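Local coordinates for DNR protein (Pseudomonas aeruginosa, PDB 2Z69), which probably acts as a DNA-binding transcription factor controlling dissimilative nitrate respiration in response to nitric oxide, this chain being its sensor domain, at residues F56-S61 against N82-F87; S35-L40 against P108-R113; Q29-S34 against K117-Q122. All coordinates share one frame; numbering follows the deposited sequence.

Interaction 1 (F56-S61 against N82-F87); sequences FYYLIS and NERNTF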
loop_
_atom_site.group_PDB
_atom_site.type_symbol
_atom_site.label_atom_id
_atom_site.label_comp_id
_atom_site.label_asym_id
_atom_site.label_seq_id
_atom_site.Cartn_x
_atom_site.Cartn_y
_atom_site.Cartn_z
ATOM N N PHE B 56 -12.642 -5.296 -10.793
ATOM C CA PHE B 56 -13.135 -5.932 -9.572
ATOM C C PHE B 56 -14.665 -5.802 -9.531
ATOM O O PHE B 56 -15.239 -5.116 -10.381
ATOM C CB PHE B 56 -12.494 -5.330 -8.325
ATOM C CG PHE B 56 -12.873 -3.915 -8.070
ATOM C CD1 PHE B 56 -12.307 -2.874 -8.826
ATOM C CD2 PHE B 56 -13.754 -3.593 -7.037
ATOM C CE1 PHE B 56 -12.642 -1.550 -8.584
ATOM C CE2 PHE B 56 -14.109 -2.264 -6.787
ATOM C CZ PHE B 56 -13.542 -1.240 -7.546
ATOM N N TYR B 57 -15.287 -6.453 -8.545
ATOM C CA TYR B 57 -16.718 -6.698 -8.530
ATOM C C TYR B 57 -17.371 -6.277 -7.207
ATOM O O TYR B 57 -16.797 -6.427 -6.138
ATOM C CB TYR B 57 -16.997 -8.171 -8.795
ATOM C CG TYR B 57 -16.588 -8.546 -10.191
ATOM C CD1 TYR B 57 -15.251 -8.811 -10.508
ATOM C CD2 TYR B 57 -17.532 -8.550 -11.215
ATOM C CE1 TYR B 57 -14.877 -9.100 -11.845
ATOM C CE2 TYR B 57 -17.170 -8.807 -12.518
ATOM C CZ TYR B 57 -15.858 -9.109 -12.820
ATOM O OH TYR B 57 -15.554 -9.384 -14.154
ATOM N N TYR B 58 -18.561 -5.697 -7.313
ATOM C CA TYR B 58 -19.442 -5.584 -6.165
ATOM C C TYR B 58 -20.593 -6.571 -6.361
ATOM O O TYR B 58 -21.234 -6.592 -7.426
ATOM C CB TYR B 58 -19.960 -4.169 -6.065
ATOM C CG TYR B 58 -20.939 -3.940 -4.951
ATOM C CD1 TYR B 58 -22.304 -4.008 -5.207
ATOM C CD2 TYR B 58 -20.507 -3.670 -3.660
ATOM C CE1 TYR B 58 -23.235 -3.801 -4.228
ATOM C CE2 TYR B 58 -21.452 -3.435 -2.631
ATOM C CZ TYR B 58 -22.812 -3.513 -2.949
ATOM O OH TYR B 58 -23.773 -3.333 -2.028
ATOM N N LEU B 59 -20.853 -7.388 -5.347
ATOM C CA LEU B 59 -21.917 -8.399 -5.429
ATOM C C LEU B 59 -23.242 -7.800 -4.939
ATOM O O LEU B 59 -23.468 -7.611 -3.736
ATOM C CB LEU B 59 -21.512 -9.661 -4.609
ATOM C CG LEU B 59 -22.343 -10.938 -4.667
ATOM C CD1 LEU B 59 -22.623 -11.375 -6.084
ATOM C CD2 LEU B 59 -21.648 -12.048 -3.867
ATOM N N ILE B 60 -24.128 -7.490 -5.883
ATOM C CA ILE B 60 -25.411 -6.884 -5.522
ATOM C C ILE B 60 -26.244 -7.952 -4.808
ATOM O O ILE B 60 -26.685 -7.745 -3.694
ATOM C CB ILE B 60 -26.168 -6.311 -6.746
ATOM C CG1 ILE B 60 -25.315 -5.257 -7.480
ATOM C CG2 ILE B 60 -27.544 -5.759 -6.335
ATOM C CD1 ILE B 60 -25.559 -5.286 -8.999
ATOM N N SER B 61 -26.393 -9.121 -5.439
ATOM C CA SER B 61 -27.261 -10.165 -4.884
ATOM C C SER B 61 -26.608 -11.473 -5.224
ATOM O O SER B 61 -25.950 -11.596 -6.272
ATOM C CB SER B 61 -28.667 -10.092 -5.504
ATOM O OG SER B 61 -28.627 -10.395 -6.904
ATOM N N ASN B 82 -20.297 -12.899 0.288
ATOM C CA ASN B 82 -21.738 -12.670 0.492
ATOM C C ASN B 82 -22.193 -11.387 -0.193
ATOM O O ASN B 82 -21.356 -10.507 -0.488
ATOM C CB ASN B 82 -22.042 -12.604 2.001
ATOM C CG ASN B 82 -21.654 -13.900 2.724
ATOM O OD1 ASN B 82 -22.054 -14.993 2.326
ATOM N ND2 ASN B 82 -20.847 -13.774 3.766
ATOM N N GLU B 83 -23.499 -11.260 -0.440
ATOM C CA GLU B 83 -24.003 -10.048 -1.096
ATOM C C GLU B 83 -23.588 -8.765 -0.373
ATOM O O GLU B 83 -23.251 -8.791 0.822
ATOM C CB GLU B 83 -25.532 -10.100 -1.383
ATOM C CG GLU B 83 -26.483 -10.219 -0.225
ATOM C CD GLU B 83 -27.908 -10.590 -0.711
ATOM O OE1 GLU B 83 -28.045 -11.288 -1.765
ATOM O OE2 GLU B 83 -28.884 -10.202 -0.044
ATOM N N ARG B 84 -23.583 -7.660 -1.121
ATOM C CA ARG B 84 -23.172 -6.330 -0.626
ATOM C C ARG B 84 -21.687 -6.292 -0.169
ATOM O O ARG B 84 -21.317 -5.541 0.738
ATOM C CB ARG B 84 -24.131 -5.819 0.449
ATOM C CG ARG B 84 -25.596 -5.716 -0.012
ATOM C CD ARG B 84 -26.498 -4.981 1.038
ATOM N NE ARG B 84 -26.676 -5.750 2.277
ATOM C CZ ARG B 84 -27.450 -6.832 2.405
ATOM N NH1 ARG B 84 -28.152 -7.308 1.376
ATOM N NH2 ARG B 84 -27.518 -7.455 3.571
ATOM N N ASN B 85 -20.859 -7.125 -0.809
ATOM C CA ASN B 85 -19.422 -7.144 -0.573
ATOM C C ASN B 85 -18.702 -7.139 -1.877
ATOM O O ASN B 85 -19.309 -7.439 -2.883
ATOM C CB ASN B 85 -19.022 -8.398 0.162
ATOM C CG ASN B 85 -19.319 -8.305 1.602
ATOM O OD1 ASN B 85 -18.593 -7.664 2.338
ATOM N ND2 ASN B 85 -20.402 -8.928 2.026
ATOM N N THR B 86 -17.426 -6.751 -1.850
ATOM C CA THR B 86 -16.603 -6.637 -3.065
ATOM C C THR B 86 -15.646 -7.786 -3.067
ATOM O O THR B 86 -15.435 -8.399 -2.048
ATOM C CB THR B 86 -15.775 -5.315 -3.146
ATOM O OG1 THR B 86 -15.039 -5.119 -1.918
ATOM C CG2 THR B 86 -16.704 -4.110 -3.399
ATOM N N PHE B 87 -15.086 -8.082 -4.235
ATOM C CA PHE B 87 -14.029 -9.047 -4.348
ATOM C C PHE B 87 -13.136 -8.724 -5.536
ATOM O O PHE B 87 -13.542 -8.011 -6.452
ATOM C CB PHE B 87 -14.585 -10.501 -4.389
ATOM C CG PHE B 87 -15.518 -10.799 -5.557
ATOM C CD1 PHE B 87 -16.906 -10.633 -5.428
ATOM C CD2 PHE B 87 -15.015 -11.345 -6.724
ATOM C CE1 PHE B 87 -17.757 -10.973 -6.468
ATOM C CE2 PHE B 87 -15.840 -11.686 -7.769
ATOM C CZ PHE B 87 -17.205 -11.502 -7.658
#
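The short antiparallel β-ladder pairing Y57 with F87 and Y58 with T86 forms one edge of a sheet in the sensor-domain β-barrel, where strand 55-59 meets strand 86-87. Y57 and F87 are the hydrogen-bonded pair: Y57 N donates to F87 O over 3.1 Å and F87 N returns a bond of 3.0 Å to Y57 O, a carbonyl that also receives a CA-H...O contact from T86. Y58 and T86 follow as the non-hydrogen-bonded pair. The pairing is then carried on by L59, whose N lies 2.9 Å from N85 O and whose O accepts the N-H of R84, so both polar backbone atoms of L59 are gripped as segment 82-87 rounds its turn. Within that turn N85 ND2 bonds N82 O at 3.1 Å, arriving from above the carbonyl plane.

On the Y57-F87 side of the sheet, CB of Y57 sits over one face of the F87 ring, 3.8 Å from its centroid, in a CH-pi contact. The Y57 ring itself leads away; although the two ring planes are only 14° apart, they are slid past each other and barely overlap. CB of L59 meets the F87 ring at its edge. On the opposite side T86 CG2 touches the Y58 ring edge in plane, 3.8 Å from CD2. With CG of Y58 anti to the backbone N (chi1 177°), the ring continues alongside R84 and places OH 3.4 Å from R84 CA.

Past L59, I60 and S61 both face Q110 of the neighbouring strand 109-115, a classic β bulge where the chain leaves strand 55-59. F87 packs on V46, F47, V64 and I66 of the second sheet, while F56 meets Y119 of helix 116-123 edge-to-face.

Interaction 2 (S35-L40 against P108-R113); sequences SDLVNL and PSQLFR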
loop_
_atom_site.group_PDB
_atom_site.type_symbol
_atom_site.label_atom_id
_atom_site.label_comp_id
_atom_site.label_asym_id
_atom_site.label_seq_id
_atom_site.Cartn_x
_atom_site.Cartn_y
_atom_site.Cartn_z
ATOM N N SER B 35 -19.122 1.352 -15.129
ATOM C CA SER B 35 -19.312 -0.045 -14.730
ATOM C C SER B 35 -20.217 -0.830 -15.700
ATOM O O SER B 35 -20.931 -0.246 -16.488
ATOM C CB SER B 35 -19.838 -0.138 -13.287
ATOM O OG SER B 35 -21.210 0.179 -13.212
ATOM N N ASP B 36 -20.152 -2.156 -15.631
ATOM C CA ASP B 36 -21.049 -3.060 -16.346
ATOM C C ASP B 36 -21.916 -3.797 -15.334
ATOM O O ASP B 36 -21.446 -4.206 -14.290
ATOM C CB ASP B 36 -20.245 -4.125 -17.100
ATOM C CG ASP B 36 -19.312 -3.531 -18.141
ATOM O OD1 ASP B 36 -19.748 -2.607 -18.868
ATOM O OD2 ASP B 36 -18.157 -4.017 -18.245
ATOM N N LEU B 37 -23.177 -4.003 -15.666
ATOM C CA LEU B 37 -24.020 -4.902 -14.907
ATOM C C LEU B 37 -23.819 -6.346 -15.388
ATOM O O LEU B 37 -23.802 -6.620 -16.616
ATOM C CB LEU B 37 -25.472 -4.501 -15.110
ATOM C CG LEU B 37 -26.451 -5.279 -14.256
ATOM C CD1 LEU B 37 -26.248 -4.927 -12.810
ATOM C CD2 LEU B 37 -27.871 -4.933 -14.755
ATOM N N VAL B 38 -23.658 -7.262 -14.432
ATOM C CA VAL B 38 -23.276 -8.629 -14.768
ATOM C C VAL B 38 -24.291 -9.547 -14.146
ATOM O O VAL B 38 -24.565 -9.462 -12.942
ATOM C CB VAL B 38 -21.839 -9.001 -14.246
ATOM C CG1 VAL B 38 -21.507 -10.480 -14.554
ATOM C CG2 VAL B 38 -20.787 -8.066 -14.830
ATOM N N ASN B 39 -24.839 -10.430 -14.970
ATOM C CA ASN B 39 -25.880 -11.344 -14.524
ATOM C C ASN B 39 -25.411 -12.790 -14.621
ATOM O O ASN B 39 -24.972 -13.210 -15.707
ATOM C CB ASN B 39 -27.097 -11.172 -15.412
ATOM C CG ASN B 39 -27.685 -9.789 -15.329
ATOM O OD1 ASN B 39 -28.097 -9.350 -14.268
ATOM N ND2 ASN B 39 -27.818 -9.130 -16.481
ATOM N N LEU B 40 -25.580 -13.582 -13.550
ATOM C CA LEU B 40 -25.009 -14.951 -13.592
ATOM C C LEU B 40 -25.907 -16.020 -13.054
ATOM O O LEU B 40 -26.530 -15.818 -12.040
ATOM C CB LEU B 40 -23.689 -15.013 -12.802
ATOM C CG LEU B 40 -22.447 -14.240 -13.277
ATOM C CD1 LEU B 40 -21.391 -14.337 -12.191
ATOM C CD2 LEU B 40 -21.891 -14.693 -14.656
ATOM N N PRO B 108 -27.863 -17.994 -8.401
ATOM C CA PRO B 108 -28.060 -16.886 -9.341
ATOM C C PRO B 108 -27.629 -15.580 -8.688
ATOM O O PRO B 108 -28.061 -15.295 -7.564
ATOM C CB PRO B 108 -29.568 -16.871 -9.566
ATOM C CG PRO B 108 -29.977 -18.344 -9.398
ATOM C CD PRO B 108 -29.101 -18.790 -8.219
ATOM N N SER B 109 -26.782 -14.811 -9.376
ATOM C CA SER B 109 -26.160 -13.639 -8.760
ATOM C C SER B 109 -26.188 -12.453 -9.721
ATOM O O SER B 109 -26.291 -12.624 -10.949
ATOM C CB SER B 109 -24.685 -13.982 -8.363
ATOM O OG SER B 109 -24.645 -15.089 -7.448
ATOM N N GLN B 110 -26.073 -11.251 -9.166
ATOM C CA GLN B 110 -25.976 -10.063 -9.975
ATOM C C GLN B 110 -24.852 -9.199 -9.425
ATOM O O GLN B 110 -24.725 -9.036 -8.213
ATOM C CB GLN B 110 -27.315 -9.283 -10.002
ATOM C CG GLN B 110 -27.301 -8.182 -11.037
ATOM C CD GLN B 110 -28.648 -7.516 -11.244
ATOM O OE1 GLN B 110 -29.203 -6.950 -10.319
ATOM N NE2 GLN B 110 -29.168 -7.571 -12.468
ATOM N N LEU B 111 -24.054 -8.627 -10.323
ATOM C CA LEU B 111 -22.883 -7.845 -9.912
ATOM C C LEU B 111 -22.736 -6.561 -10.680
ATOM O O LEU B 111 -23.332 -6.418 -11.749
ATOM C CB LEU B 111 -21.581 -8.652 -10.066
ATOM C CG LEU B 111 -21.651 -10.085 -9.537
ATOM C CD1 LEU B 111 -21.622 -11.017 -10.758
ATOM C CD2 LEU B 111 -20.486 -10.398 -8.662
ATOM N N PHE B 112 -21.944 -5.638 -10.111
ATOM C CA PHE B 112 -21.360 -4.514 -10.816
ATOM C C PHE B 112 -19.920 -4.875 -11.077
ATOM O O PHE B 112 -19.234 -5.293 -10.155
ATOM C CB PHE B 112 -21.374 -3.277 -9.923
ATOM C CG PHE B 112 -22.710 -2.610 -9.821
ATOM C CD1 PHE B 112 -23.185 -2.190 -8.584
ATOM C CD2 PHE B 112 -23.481 -2.377 -10.961
ATOM C CE1 PHE B 112 -24.417 -1.543 -8.460
ATOM C CE2 PHE B 112 -24.722 -1.721 -10.861
ATOM C CZ PHE B 112 -25.189 -1.295 -9.602
ATOM N N ARG B 113 -19.458 -4.743 -12.315
ATOM C CA ARG B 113 -18.045 -4.943 -12.653
ATOM C C ARG B 113 -17.420 -3.576 -12.808
ATOM O O ARG B 113 -17.785 -2.838 -13.731
ATOM C CB ARG B 113 -17.902 -5.660 -13.988
ATOM C CG ARG B 113 -16.527 -5.522 -14.632
ATOM C CD ARG B 113 -16.257 -6.577 -15.752
ATOM N NE ARG B 113 -17.294 -6.509 -16.759
ATOM C CZ ARG B 113 -18.065 -7.513 -17.160
ATOM N NH1 ARG B 113 -17.922 -8.750 -16.687
ATOM N NH2 ARG B 113 -18.976 -7.265 -18.079
#
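D36 and R113 join one end of this antiparallel pairing twice, through the backbone and through a salt bridge. R113 NE reaches D36 OD2 at 3.0 Å in the plane of the guanidinium, using the carboxylate's anti lone pair in a nearly straight bond of 166°; NH2 adds a weak bond to the same oxygen. The planes of the two groups are strongly inclined to each other, and OD2 is the oxygen that takes both bonds. The R113 chain leaves extended and bends at chi3 (56°), which brings its flat head back across the strand pair. There V38 CG2 lies over one face of the guanidinium, 3.5 Å from NH1.

V38 also serves the apolar part of this side. Its CG1 meets L111 CD1 at 3.8 Å, and L40 CD1 comes to that same L111 methyl from the next position along, at 3.6 Å. One methyl of L111 is thus shared by two residues of strand 36-40.

The other side of the sheet pairs two amides beside L37 and F112. N39 and Q110 lie side by side, and Q110 NE2 donates to N39 OD1 over 2.7 Å, in the carbonyl plane. Q110 has CG anti to its N (chi1 -170°) and stays extended, which carries the amide out alongside that of N39. L37 leans over the same chain: CD2 packs against Q110 NE2, and CD1 sits 3.4 Å from L111 O and near the F112 ring.

D36-R113, V38-L111 and L40-S109 are hydrogen-bonded pairs, with L37-F112 and N39-Q110 between them. Strand 109-115 continues the sheet through backbone bonds to Y58 and I60 on its other side. The first strand, 36-40, thus pairs with the last, 109-115, far along the chain, as in the β-roll of cyclic nucleotide-binding domains of the cupin clan.

Interaction 3 (Q29-S34 against K117-Q122); sequences QELLAS and KAYLRQ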
loop_
_atom_site.group_PDB
_atom_site.type_symbol
_atom_site.label_atom_id
_atom_site.label_comp_id
_atom_site.label_asym_id
_atom_site.label_seq_id
_atom_site.Cartn_x
_atom_site.Cartn_y
_atom_site.Cartn_z
ATOM N N GLN B 29 -20.617 8.544 -9.008
ATOM C CA GLN B 29 -21.401 8.613 -10.233
ATOM C C GLN B 29 -20.539 8.234 -11.438
ATOM O O GLN B 29 -20.951 7.443 -12.271
ATOM C CB GLN B 29 -21.977 10.042 -10.386
ATOM C CG GLN B 29 -22.994 10.265 -11.516
ATOM C CD GLN B 29 -23.219 11.759 -11.857
ATOM O OE1 GLN B 29 -22.325 12.444 -12.372
ATOM N NE2 GLN B 29 -24.425 12.250 -11.587
ATOM N N GLU B 30 -19.333 8.792 -11.511
ATOM C CA GLU B 30 -18.429 8.559 -12.641
ATOM C C GLU B 30 -17.972 7.095 -12.710
ATOM O O GLU B 30 -17.829 6.525 -13.795
ATOM C CB GLU B 30 -17.230 9.514 -12.575
ATOM C CG GLU B 30 -16.334 9.500 -13.824
ATOM C CD GLU B 30 -15.233 10.560 -13.817
ATOM O OE1 GLU B 30 -15.286 11.509 -12.999
ATOM O OE2 GLU B 30 -14.308 10.454 -14.652
ATOM N N LEU B 31 -17.775 6.498 -11.536
ATOM C CA LEU B 31 -17.383 5.093 -11.396
ATOM C C LEU B 31 -18.492 4.147 -11.856
ATOM O O LEU B 31 -18.234 3.224 -12.644
ATOM C CB LEU B 31 -16.973 4.800 -9.937
ATOM C CG LEU B 31 -16.345 3.451 -9.571
ATOM C CD1 LEU B 31 -15.151 3.105 -10.469
ATOM C CD2 LEU B 31 -15.940 3.441 -8.112
ATOM N N LEU B 32 -19.708 4.383 -11.350
ATOM C CA LEU B 32 -20.923 3.717 -11.850
ATOM C C LEU B 32 -21.138 3.854 -13.356
ATOM O O LEU B 32 -21.528 2.899 -14.016
ATOM C CB LEU B 32 -22.176 4.200 -11.106
ATOM C CG LEU B 32 -22.376 3.576 -9.724
ATOM C CD1 LEU B 32 -23.281 4.442 -8.887
ATOM C CD2 LEU B 32 -22.932 2.155 -9.847
ATOM N N ALA B 33 -20.881 5.042 -13.888
ATOM C CA ALA B 33 -21.068 5.309 -15.317
ATOM C C ALA B 33 -20.221 4.391 -16.222
ATOM O O ALA B 33 -20.657 4.006 -17.313
ATOM C CB ALA B 33 -20.795 6.801 -15.623
ATOM N N SER B 34 -19.025 4.038 -15.761
ATOM C CA SER B 34 -18.137 3.136 -16.504
ATOM C C SER B 34 -18.263 1.651 -16.094
ATOM O O SER B 34 -17.581 0.780 -16.655
ATOM C CB SER B 34 -16.683 3.584 -16.351
ATOM O OG SER B 34 -15.836 2.858 -17.228
ATOM N N LYS B 117 -8.879 0.434 -14.002
ATOM C CA LYS B 117 -8.431 1.726 -14.530
ATOM C C LYS B 117 -9.305 2.941 -14.117
ATOM O O LYS B 117 -8.786 4.001 -13.811
ATOM C CB LYS B 117 -8.257 1.648 -16.068
ATOM N N ALA B 118 -10.627 2.767 -14.114
ATOM C CA ALA B 118 -11.533 3.838 -13.699
ATOM C C ALA B 118 -11.472 4.077 -12.212
ATOM O O ALA B 118 -11.544 5.193 -11.785
ATOM C CB ALA B 118 -12.975 3.534 -14.109
ATOM N N TYR B 119 -11.366 3.031 -11.411
ATOM C CA TYR B 119 -11.275 3.227 -9.962
ATOM C C TYR B 119 -9.987 4.003 -9.620
ATOM O O TYR B 119 -10.017 5.002 -8.875
ATOM C CB TYR B 119 -11.372 1.884 -9.223
ATOM C CG TYR B 119 -11.385 1.985 -7.710
ATOM C CD1 TYR B 119 -12.532 2.366 -7.019
ATOM C CD2 TYR B 119 -10.240 1.714 -6.974
ATOM C CE1 TYR B 119 -12.531 2.447 -5.618
ATOM C CE2 TYR B 119 -10.231 1.809 -5.591
ATOM C CZ TYR B 119 -11.381 2.161 -4.921
ATOM O OH TYR B 119 -11.339 2.235 -3.550
ATOM N N LEU B 120 -8.877 3.578 -10.225
ATOM C CA LEU B 120 -7.582 4.176 -9.969
ATOM C C LEU B 120 -7.519 5.626 -10.454
ATOM O O LEU B 120 -6.758 6.432 -9.925
ATOM C CB LEU B 120 -6.460 3.329 -10.598
ATOM C CG LEU B 120 -6.156 1.965 -9.953
ATOM C CD1 LEU B 120 -5.293 1.089 -10.871
ATOM C CD2 LEU B 120 -5.452 2.185 -8.605
ATOM N N ARG B 121 -8.348 5.962 -11.432
ATOM C CA ARG B 121 -8.484 7.337 -11.873
ATOM C C ARG B 121 -9.076 8.228 -10.781
ATOM O O ARG B 121 -8.637 9.375 -10.618
ATOM C CB ARG B 121 -9.343 7.392 -13.128
ATOM C CG ARG B 121 -8.885 8.413 -14.190
ATOM C CD ARG B 121 -9.713 8.221 -15.476
ATOM N NE ARG B 121 -9.541 6.879 -16.011
ATOM C CZ ARG B 121 -10.498 6.154 -16.588
ATOM N NH1 ARG B 121 -11.739 6.628 -16.712
ATOM N NH2 ARG B 121 -10.210 4.935 -17.027
ATOM N N GLN B 122 -10.069 7.716 -10.051
ATOM C CA GLN B 122 -10.694 8.455 -8.926
ATOM C C GLN B 122 -9.701 8.615 -7.802
ATOM O O GLN B 122 -9.620 9.659 -7.149
ATOM C CB GLN B 122 -11.921 7.722 -8.359
ATOM C CG GLN B 122 -12.942 7.336 -9.376
ATOM C CD GLN B 122 -13.234 8.466 -10.323
ATOM O OE1 GLN B 122 -13.760 9.509 -9.923
ATOM N NE2 GLN B 122 -12.869 8.278 -11.590
#
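L31 crosses the gap between two antiparallel helices and places its two methyl groups on different parts of helix 116-123. CD1 rests against the helix backbone at the A118-Y119 junction, 3.9 Å from Y119 N, and also approaches A118 CB. CD2 meets the Y119 ring at its edge, in plane, 3.7 Å from CD1 of that ring. This two-pronged reach follows from CG of L31 lying anti to the backbone N (chi1 -172°), since the CB bond alone does not aim at the partner helix. A118 faces the opposing segment with its small side chain, and S34 OG comes to 4.3 Å from A118 CB.

Flanking this apolar centre, E30, extended, and Q122, bent at chi2, cross at an angle, with carboxylate and amide planes 67° apart. E30 CD is 4.0 Å from Q122 NE2, a proximity without a bond. The bend instead turns NE2 back to its own helix, where it makes a weak bond to A118 O at 3.4 Å. Y119 is fixed from outside, with OH bonded to L19 O; L31 is further packed by F20, L23 and F114.

The axes of segments 29-33 and 117-122 come within 9.7 Å, and the contact rests on apolar packing and burial of L31, A118 and Y119. At its margin E30 OE2 and R121 NH1, 5.0 Å apart, would probably add a weak long-range attraction.

Overall arrangement
From the N terminus, helix 25-33 supplies the first half of interaction 3 and strand 36-40, directly after it, the first half of interaction 2. The chain then runs through strand 55-59 and returns at 82-87, closing interaction 1, the innermost loop. Residues 108-113 close interaction 2 around it, and helix 116-123, following at once, closes interaction 3 around both, so the three nest without crossing. Interactions 1 and 2 share a sheet in which strands 55-59 and 109-115 are neighbours, joined by I60 N to Q110 O. Interaction 3 ties the two helices together beside that sheet, touching it through L32 on F112 and Y119 on F56.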